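Local coordinates for spore germination protein GerM (PDB 6GZB) that is of unknown molecular function but affects both sporulation and germination, and carries tandem GerMN domains, at residues A[81-86]-A[120-125]; A[231-236]-A[296-301]; A[142-147]-A[154-159]. All coordinates share one frame; numbering follows the deposited sequence.

Contacts 1 and 3 belong to one GerMN domain and contact 2 to the other. The centres of contacts 1 and 3 lie about 9 Å apart, and both reach the same sheet: strands 119-124 and 155-160 are neighbours, with probable backbone bonds from Phe-124 N to Arg-159 O and from Arg-159 N to Ala-122 O, each 2.8 Å. Contact 2 lies across the centre of the chain, its centre about 30 Å from that of contact 1 and about 23 Å from that of contact 3. Even so, Glu-301 OE2 of contact 2 packs 3.8 Å from Trp-145 CH2 of contact 3, so residues of the two domains meet there.

Contact 1. Residues A[81-86]-A[120-125]; sequences QALEYL and AIADFS
Leu-83, near the end of helix 78-84, spends a single methyl group on strand 119-124. Its CD1 comes to 3.9 Å from the CB of Ala-122 and to 4.1 Å from CZ of Phe-124, and no hydrogen bond crosses between the segments. The contact is correspondingly small, 87 Å² over both sides, and more than half of that belongs to Leu-83.

The torsions of the leucine explain the reach. CG stands anti to the carbonyl carbon (chi1 -65°), and the second torsion, -171°, extends CD1 away from the helix, in the direction of the strand. The two backbones can therefore stay well apart: the closest pair of CA atoms, those of Leu-83 and Ala-122, is separated by 8.8 Å. Ala-122 directs its CB at the helix, and with one carbon for a side chain it leaves the bridging of that interval to the leucine.

Phe-124 enters differently. Its CB does not point straight at the helix, but the ring extends until the CZ end meets the same leucine methyl. The long directions of the leucine and phenylalanine side chains are roughly perpendicular, and CD1 approaches the ring obliquely. Between the two, the CB of Asp-123 points away from the helix, and its OD1 accepts from the backbone N of Gly-162; this is the alternation of an extended strand.

Leu-83 also touches Leu-147 of helix 136-147, while the Phe-124 ring stacks with Phe-128. Helix and strand thus meet through apolar side chains in a buried core, the packing of a helix on the face of a mixed beta-sheet, here in the first GerMN domain.

Contact 2. Residues A[231-236]-A[296-301]; sequences TAAINE and VLTLTE
A helix-helix contact in the second GerMN domain brings helix 229-239 against the C-terminal end of helix 289-299, with Ala-233 at its middle. The CB of this alanine points at the other helix and lies 3.7 Å from CG2 of Thr-298 and 3.8 Å from CD1 of Leu-299. Its small side chain allows a close approach, the CA atoms of Ala-233 and Thr-298 being 7.2 Å apart.

Thr-298 divides its branches between two tasks. CG2, set anti to the backbone N (chi1, measured to OG1, is -66°), is the methyl that meets the alanine, whereas OG1 is hydrogen-bonded to Ser-294 O within its own helix and to the backbone N of Tyr-204 on strand 198-208. The hydroxyl is therefore satisfied beside an apolar surface. Leu-299 reaches Ala-233 by another route: its CB is not aimed at the facing helix, and with chi1 at -98° and chi2 at 30°, both off the staggered values, CD1 is the atom brought to the alanine.

Toward the mixed sheet of the domain, Leu-299 packs on Leu-270 of strand 267-272, and Ile-234, next to Ala-233, packs on the same residue. Ala-233 also touches Leu-201 of strand 198-208, which is not one of the strands of that sheet. Where helix 289-299 ends, Val-296 O is gripped twice by Thr-300, by its N at 3.0 Å and by its OG1 at 2.6 Å, the two donors arriving from opposite faces of the carbonyl plane. Arg-332 NH2 is a further partner of that hydroxyl.

Contact 3. Residues A[142-147]-A[154-159]; sequences SVTWTL and DKVKLR
This is a buried, apolar helix-on-sheet contact, in which the last turns of helix 136-147 lie over strand 155-160 in the first GerMN domain. The short helix and strand axes pass 8.4 Å apart at an angle of 137° between their directions, so the helix runs neither along nor straight across the strand.

Val-156 is the centre, with the most surface buried, and presents both methyls to the helix. Its CG1, anti to the backbone N (chi1 172°), is 3.8 Å from CD1 of Leu-147, while CG2 lies 3.9 Å from the same CD1 and equally near the CB of Leu-147. The leucine thus lies against the valine fork with its end and its root, the two side chains crossing at about a right angle. CG2 also approaches the helix backbone, 4.2 Å from CA of Thr-144, in keeping with the closest backbone pair being these two residues.

Strand 119-124, helix 136-147 and strand 155-160 form a beta-alpha-beta unit whose two strands are parallel neighbours; the contact packs the helix against the second of them, and Val-143 touches Phe-124 of the first. One turn before Leu-147, Val-143 CG1 meets Leu-158 CD1 at 3.9 Å, with the side chains slanted against each other. The CB atoms of Lys-155 and Lys-157 point away from the helix, leaving Val-156, whose CB points at the helix, and the CD1 end of Leu-158 to make the contact.

Several polar groups of the helix are satisfied within it or by residues beyond the strand. Ser-142 O accepts from Thr-146 N and from Thr-146 OG1, the latter at 2.7 Å, on opposite faces of its plane, the hydroxyl 37° out of it. That hydroxyl also pairs with Tyr-57 N, and Thr-144 OG1 bonds to Val-140 O one turn back.

Contact 1. Residues A[81-86]-A[120-125]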
loop_
_atom_site.group_PDB
_atom_site.type_symbol
_atom_site.label_atom_id
_atom_site.label_comp_id
_atom_site.label_asym_id
_atom_site.label_seq_id
_atom_site.Cartn_x
_atom_site.Cartn_y
_atom_site.Cartn_z
ATOM N N GLN A 81 -16.657 6.713 7.648
ATOM C CA GLN A 81 -16.945 5.357 8.093
ATOM C C GLN A 81 -15.676 4.514 8.080
ATOM O O GLN A 81 -15.421 3.747 9.006
ATOM C CB GLN A 81 -17.995 4.723 7.187
ATOM C CG GLN A 81 -18.400 3.323 7.622
ATOM C CD GLN A 81 -19.145 2.593 6.539
ATOM O OE1 GLN A 81 -18.785 2.666 5.363
ATOM N NE2 GLN A 81 -20.213 1.904 6.924
ATOM N N ALA A 82 -14.876 4.671 7.028
ATOM C CA ALA A 82 -13.635 3.913 6.897
ATOM C C ALA A 82 -12.711 4.170 8.093
ATOM O O ALA A 82 -12.160 3.236 8.666
ATOM C CB ALA A 82 -12.937 4.268 5.597
ATOM N N LEU A 83 -12.598 5.428 8.507
ATOM C CA LEU A 83 -11.791 5.769 9.673
ATOM C C LEU A 83 -12.387 5.201 10.960
ATOM O O LEU A 83 -11.656 4.786 11.859
ATOM C CB LEU A 83 -11.649 7.282 9.803
ATOM C CG LEU A 83 -10.867 7.971 8.681
ATOM C CD1 LEU A 83 -10.616 9.426 9.059
ATOM C CD2 LEU A 83 -9.548 7.267 8.409
ATOM N N GLU A 84 -13.711 5.201 11.060
ATOM C CA GLU A 84 -14.386 4.643 12.234
ATOM C C GLU A 84 -14.076 3.163 12.378
ATOM O O GLU A 84 -14.059 2.622 13.488
ATOM C CB GLU A 84 -15.904 4.851 12.141
ATOM C CG GLU A 84 -16.373 6.187 12.699
ATOM C CD GLU A 84 -17.733 6.632 12.179
ATOM O OE1 GLU A 84 -18.150 7.763 12.508
ATOM O OE2 GLU A 84 -18.378 5.880 11.421
ATOM N N TYR A 85 -13.818 2.510 11.250
ATOM C CA TYR A 85 -13.491 1.087 11.262
ATOM C C TYR A 85 -12.000 0.830 11.455
ATOM O O TYR A 85 -11.539 -0.304 11.332
ATOM C CB TYR A 85 -13.994 0.426 9.984
ATOM C CG TYR A 85 -15.416 -0.073 10.103
ATOM C CD1 TYR A 85 -16.490 0.804 10.025
ATOM C CD2 TYR A 85 -15.686 -1.414 10.326
ATOM C CE1 TYR A 85 -17.789 0.354 10.136
ATOM C CE2 TYR A 85 -16.985 -1.874 10.412
ATOM C CZ TYR A 85 -18.030 -0.981 10.342
ATOM O OH TYR A 85 -19.327 -1.417 10.458
ATOM N N LEU A 86 -11.255 1.881 11.789
ATOM C CA LEU A 86 -9.883 1.728 12.251
ATOM C C LEU A 86 -9.806 1.777 13.777
ATOM O O LEU A 86 -8.728 1.646 14.350
ATOM C CB LEU A 86 -9.006 2.847 11.679
ATOM C CG LEU A 86 -8.898 2.914 10.164
ATOM C CD1 LEU A 86 -8.034 4.089 9.751
ATOM C CD2 LEU A 86 -8.330 1.613 9.615
ATOM N N ALA A 120 -8.794 15.939 2.164
ATOM C CA ALA A 120 -9.695 15.511 3.224
ATOM C C ALA A 120 -9.159 15.961 4.561
ATOM O O ALA A 120 -7.983 15.753 4.871
ATOM C CB ALA A 120 -9.855 14.003 3.211
ATOM N N ILE A 121 -10.022 16.591 5.346
ATOM C CA ILE A 121 -9.658 17.005 6.684
ATOM C C ILE A 121 -10.299 16.063 7.690
ATOM O O ILE A 121 -11.523 15.957 7.771
ATOM C CB ILE A 121 -10.105 18.456 6.960
ATOM C CG1 ILE A 121 -9.356 19.415 6.032
ATOM C CG2 ILE A 121 -9.826 18.831 8.404
ATOM C CD1 ILE A 121 -9.986 20.782 5.922
ATOM N N ALA A 122 -9.464 15.333 8.415
ATOM C CA ALA A 122 -9.948 14.377 9.393
ATOM C C ALA A 122 -9.807 14.970 10.777
ATOM O O ALA A 122 -8.693 15.172 11.259
ATOM C CB ALA A 122 -9.165 13.078 9.295
ATOM N N ASP A 123 -10.943 15.253 11.408
ATOM C CA ASP A 123 -10.964 15.957 12.688
ATOM C C ASP A 123 -11.369 14.973 13.783
ATOM O O ASP A 123 -12.495 14.492 13.807
ATOM C CB ASP A 123 -11.952 17.132 12.622
ATOM C CG ASP A 123 -11.826 18.091 13.807
ATOM O OD1 ASP A 123 -11.026 17.820 14.728
ATOM O OD2 ASP A 123 -12.573 19.090 13.848
ATOM N N PHE A 124 -10.428 14.655 14.663
ATOM C CA PHE A 124 -10.594 13.567 15.625
ATOM C C PHE A 124 -10.948 14.118 17.004
ATOM O O PHE A 124 -10.581 15.239 17.357
ATOM C CB PHE A 124 -9.299 12.746 15.727
ATOM C CG PHE A 124 -8.959 11.989 14.474
ATOM C CD1 PHE A 124 -9.494 10.734 14.240
ATOM C CD2 PHE A 124 -8.054 12.503 13.557
ATOM C CE1 PHE A 124 -9.169 10.025 13.098
ATOM C CE2 PHE A 124 -7.724 11.797 12.406
ATOM C CZ PHE A 124 -8.278 10.554 12.182
ATOM N N SER A 125 -11.597 13.291 17.811
ATOM C CA SER A 125 -11.779 13.590 19.218
ATOM C C SER A 125 -10.462 13.414 19.978
ATOM O O SER A 125 -9.474 12.930 19.424
ATOM C CB SER A 125 -12.860 12.688 19.807
ATOM O OG SER A 125 -12.399 11.359 19.962
#

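Contact 2. Residues A[231-236]-A[296-301]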
loop_
_atom_site.group_PDB
_atom_site.type_symbol
_atom_site.label_atom_id
_atom_site.label_comp_id
_atom_site.label_asym_id
_atom_site.label_seq_id
_atom_site.Cartn_x
_atom_site.Cartn_y
_atom_site.Cartn_z
ATOM N N THR A 231 11.957 0.299 -13.772
ATOM C CA THR A 231 13.079 -0.624 -13.673
ATOM C C THR A 231 13.583 -0.770 -12.238
ATOM O O THR A 231 13.907 -1.870 -11.791
ATOM C CB THR A 231 14.232 -0.171 -14.590
ATOM O OG1 THR A 231 13.791 -0.197 -15.951
ATOM C CG2 THR A 231 15.437 -1.082 -14.442
ATOM N N ALA A 232 13.681 0.346 -11.524
ATOM C CA ALA A 232 14.093 0.315 -10.122
ATOM C C ALA A 232 13.172 -0.593 -9.303
ATOM O O ALA A 232 13.640 -1.408 -8.504
ATOM C CB ALA A 232 14.093 1.723 -9.543
ATOM N N ALA A 233 11.865 -0.412 -9.475
ATOM C CA ALA A 233 10.861 -1.234 -8.786
ATOM C C ALA A 233 11.054 -2.721 -9.064
ATOM O O ALA A 233 11.078 -3.540 -8.144
ATOM C CB ALA A 233 9.463 -0.802 -9.193
ATOM N N ILE A 234 11.232 -3.062 -10.331
ATOM C CA ILE A 234 11.461 -4.450 -10.715
ATOM C C ILE A 234 12.738 -5.004 -10.090
ATOM O O ILE A 234 12.739 -6.118 -9.563
ATOM C CB ILE A 234 11.529 -4.606 -12.248
ATOM C CG1 ILE A 234 10.183 -4.242 -12.880
ATOM C CG2 ILE A 234 11.907 -6.026 -12.619
ATOM C CD1 ILE A 234 9.006 -4.952 -12.246
ATOM N N ASN A 235 13.816 -4.225 -10.119
ATOM C CA ASN A 235 15.074 -4.662 -9.502
ATOM C C ASN A 235 14.906 -4.889 -8.000
ATOM O O ASN A 235 15.446 -5.854 -7.451
ATOM C CB ASN A 235 16.206 -3.650 -9.753
ATOM C CG ASN A 235 16.636 -3.594 -11.210
ATOM O OD1 ASN A 235 16.335 -4.493 -11.989
ATOM N ND2 ASN A 235 17.258 -2.492 -11.602
ATOM N N GLU A 236 14.140 -4.023 -7.335
ATOM C CA GLU A 236 13.905 -4.193 -5.894
ATOM C C GLU A 236 13.056 -5.433 -5.605
ATOM O O GLU A 236 13.229 -6.099 -4.574
ATOM C CB GLU A 236 13.218 -2.955 -5.294
ATOM C CG GLU A 236 14.090 -1.708 -5.234
ATOM C CD GLU A 236 15.377 -1.926 -4.452
ATOM O OE1 GLU A 236 15.353 -2.684 -3.471
ATOM O OE2 GLU A 236 16.424 -1.391 -4.858
ATOM N N VAL A 296 2.150 -5.645 -10.311
ATOM C CA VAL A 296 1.053 -4.775 -10.666
ATOM C C VAL A 296 0.720 -3.800 -9.548
ATOM O O VAL A 296 0.493 -2.615 -9.801
ATOM C CB VAL A 296 -0.202 -5.593 -11.041
ATOM C CG1 VAL A 296 -1.402 -4.681 -11.242
ATOM C CG2 VAL A 296 0.070 -6.392 -12.298
ATOM N N LEU A 297 0.682 -4.290 -8.313
ATOM C CA LEU A 297 0.438 -3.406 -7.169
ATOM C C LEU A 297 1.537 -2.347 -7.059
ATOM O O LEU A 297 1.272 -1.200 -6.713
ATOM C CB LEU A 297 0.354 -4.200 -5.856
ATOM C CG LEU A 297 -0.915 -5.038 -5.674
ATOM C CD1 LEU A 297 -0.768 -5.958 -4.479
ATOM C CD2 LEU A 297 -2.144 -4.155 -5.508
ATOM N N THR A 298 2.770 -2.750 -7.334
ATOM C CA THR A 298 3.921 -1.867 -7.157
ATOM C C THR A 298 3.917 -0.782 -8.236
ATOM O O THR A 298 3.980 0.408 -7.943
ATOM C CB THR A 298 5.231 -2.666 -7.213
ATOM O OG1 THR A 298 5.306 -3.554 -6.082
ATOM C CG2 THR A 298 6.428 -1.740 -7.216
ATOM N N LEU A 299 3.749 -1.198 -9.479
ATOM C CA LEU A 299 3.813 -0.271 -10.603
ATOM C C LEU A 299 2.629 0.693 -10.635
ATOM O O LEU A 299 2.805 1.887 -10.901
ATOM C CB LEU A 299 3.912 -1.039 -11.917
ATOM C CG LEU A 299 5.328 -1.183 -12.483
ATOM C CD1 LEU A 299 6.381 -1.214 -11.397
ATOM C CD2 LEU A 299 5.463 -2.392 -13.388
ATOM N N THR A 300 1.442 0.212 -10.277
ATOM C CA THR A 300 0.257 1.072 -10.268
ATOM C C THR A 300 0.192 2.013 -9.068
ATOM O O THR A 300 -0.778 2.743 -8.928
ATOM C CB THR A 300 -1.057 0.261 -10.333
ATOM O OG1 THR A 300 -1.156 -0.636 -9.222
ATOM C CG2 THR A 300 -1.130 -0.531 -11.609
ATOM N N GLU A 301 1.194 1.978 -8.189
ATOM C CA GLU A 301 1.366 3.037 -7.191
ATOM C C GLU A 301 2.021 4.267 -7.801
ATOM O O GLU A 301 1.993 5.334 -7.199
ATOM C CB GLU A 301 2.248 2.580 -6.021
ATOM C CG GLU A 301 1.641 1.520 -5.131
ATOM C CD GLU A 301 0.400 1.980 -4.383
ATOM O OE1 GLU A 301 -0.399 1.098 -4.002
ATOM O OE2 GLU A 301 0.203 3.192 -4.169
#

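Contact 3. Residues A[142-147]-A[154-159]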
loop_
_atom_site.group_PDB
_atom_site.type_symbol
_atom_site.label_atom_id
_atom_site.label_comp_id
_atom_site.label_asym_id
_atom_site.label_seq_id
_atom_site.Cartn_x
_atom_site.Cartn_y
_atom_site.Cartn_z
ATOM N N SER A 142 -1.722 4.898 8.252
ATOM C CA SER A 142 -3.009 4.208 8.183
ATOM C C SER A 142 -4.140 5.148 7.766
ATOM O O SER A 142 -4.899 4.871 6.839
ATOM C CB SER A 142 -3.344 3.579 9.535
ATOM O OG SER A 142 -4.657 3.038 9.536
ATOM N N VAL A 143 -4.251 6.265 8.464
ATOM C CA VAL A 143 -5.269 7.251 8.163
ATOM C C VAL A 143 -5.098 7.782 6.741
ATOM O O VAL A 143 -6.055 7.864 5.978
ATOM C CB VAL A 143 -5.215 8.418 9.171
ATOM C CG1 VAL A 143 -6.089 9.564 8.709
ATOM C CG2 VAL A 143 -5.644 7.943 10.547
ATOM N N THR A 144 -3.859 8.071 6.370
ATOM C CA THR A 144 -3.573 8.635 5.062
ATOM C C THR A 144 -3.956 7.667 3.951
ATOM O O THR A 144 -4.590 8.052 2.972
ATOM C CB THR A 144 -2.090 9.024 4.923
ATOM O OG1 THR A 144 -1.762 10.014 5.909
ATOM C CG2 THR A 144 -1.822 9.603 3.541
ATOM N N TRP A 145 -3.558 6.409 4.096
ATOM C CA TRP A 145 -3.774 5.444 3.032
ATOM C C TRP A 145 -5.230 5.002 2.991
ATOM O O TRP A 145 -5.780 4.757 1.910
ATOM C CB TRP A 145 -2.842 4.241 3.174
ATOM C CG TRP A 145 -1.463 4.510 2.673
ATOM C CD1 TRP A 145 -0.577 5.411 3.177
ATOM C CD2 TRP A 145 -0.819 3.899 1.556
ATOM N NE1 TRP A 145 0.562 5.427 2.426
ATOM C CE2 TRP A 145 0.454 4.497 1.431
ATOM C CE3 TRP A 145 -1.187 2.903 0.649
ATOM C CZ2 TRP A 145 1.354 4.148 0.422
ATOM C CZ3 TRP A 145 -0.286 2.550 -0.359
ATOM C CH2 TRP A 145 0.961 3.178 -0.468
ATOM N N THR A 146 -5.878 4.975 4.149
ATOM C CA THR A 146 -7.300 4.647 4.193
ATOM C C THR A 146 -8.162 5.724 3.506
ATOM O O THR A 146 -9.041 5.408 2.695
ATOM C CB THR A 146 -7.789 4.398 5.628
ATOM O OG1 THR A 146 -7.059 3.307 6.201
ATOM C CG2 THR A 146 -9.271 4.056 5.633
ATOM N N LEU A 147 -7.862 6.991 3.775
ATOM C CA LEU A 147 -8.615 8.092 3.179
ATOM C C LEU A 147 -8.372 8.195 1.678
ATOM O O LEU A 147 -9.298 8.449 0.912
ATOM C CB LEU A 147 -8.264 9.423 3.852
ATOM C CG LEU A 147 -8.895 9.629 5.228
ATOM C CD1 LEU A 147 -8.422 10.935 5.855
ATOM C CD2 LEU A 147 -10.407 9.604 5.108
ATOM N N ASP A 154 -6.987 12.837 -2.379
ATOM C CA ASP A 154 -5.581 12.513 -2.613
ATOM C C ASP A 154 -4.621 13.192 -1.649
ATOM O O ASP A 154 -3.426 12.946 -1.702
ATOM C CB ASP A 154 -5.183 12.820 -4.057
ATOM C CG ASP A 154 -5.673 14.169 -4.522
ATOM O OD1 ASP A 154 -5.625 15.125 -3.722
ATOM O OD2 ASP A 154 -6.132 14.267 -5.680
ATOM N N LYS A 155 -5.152 13.993 -0.729
ATOM C CA LYS A 155 -4.334 14.653 0.290
ATOM C C LYS A 155 -5.096 14.671 1.599
ATOM O O LYS A 155 -6.329 14.690 1.608
ATOM C CB LYS A 155 -4.035 16.105 -0.107
ATOM C CG LYS A 155 -3.106 16.265 -1.297
ATOM C CD LYS A 155 -2.933 17.735 -1.664
ATOM C CE LYS A 155 -4.256 18.400 -2.026
ATOM N NZ LYS A 155 -4.648 18.133 -3.437
ATOM N N VAL A 156 -4.367 14.732 2.704
ATOM C CA VAL A 156 -4.986 14.576 4.010
ATOM C C VAL A 156 -4.445 15.610 4.987
ATOM O O VAL A 156 -3.245 15.886 5.017
ATOM C CB VAL A 156 -4.743 13.156 4.570
ATOM C CG1 VAL A 156 -5.214 13.055 6.005
ATOM C CG2 VAL A 156 -5.445 12.119 3.704
ATOM N N LYS A 157 -5.342 16.173 5.786
ATOM C CA LYS A 157 -4.962 17.037 6.890
ATOM C C LYS A 157 -5.587 16.490 8.162
ATOM O O LYS A 157 -6.724 16.016 8.155
ATOM C CB LYS A 157 -5.459 18.463 6.659
ATOM C CG LYS A 157 -4.664 19.250 5.629
ATOM C CD LYS A 157 -5.197 20.671 5.521
ATOM C CE LYS A 157 -4.670 21.398 4.289
ATOM N NZ LYS A 157 -3.192 21.559 4.314
ATOM N N LEU A 158 -4.834 16.546 9.252
ATOM C CA LEU A 158 -5.266 15.950 10.509
ATOM C C LEU A 158 -5.595 17.047 11.519
ATOM O O LEU A 158 -4.880 18.035 11.618
ATOM C CB LEU A 158 -4.155 15.056 11.062
ATOM C CG LEU A 158 -4.108 13.568 10.675
ATOM C CD1 LEU A 158 -4.902 13.231 9.432
ATOM C CD2 LEU A 158 -2.675 13.093 10.528
ATOM N N ARG A 159 -6.691 16.884 12.250
ATOM C CA ARG A 159 -6.994 17.777 13.360
ATOM C C ARG A 159 -7.410 16.995 14.588
ATOM O O ARG A 159 -7.929 15.885 14.481
ATOM C CB ARG A 159 -8.112 18.744 12.974
ATOM C CG ARG A 159 -7.700 19.783 11.948
ATOM C CD ARG A 159 -8.895 20.600 11.489
ATOM N NE ARG A 159 -8.514 21.614 10.517
ATOM C CZ ARG A 159 -9.332 22.545 10.043
ATOM N NH1 ARG A 159 -10.580 22.643 10.492
ATOM N NH2 ARG A 159 -8.887 23.409 9.147
#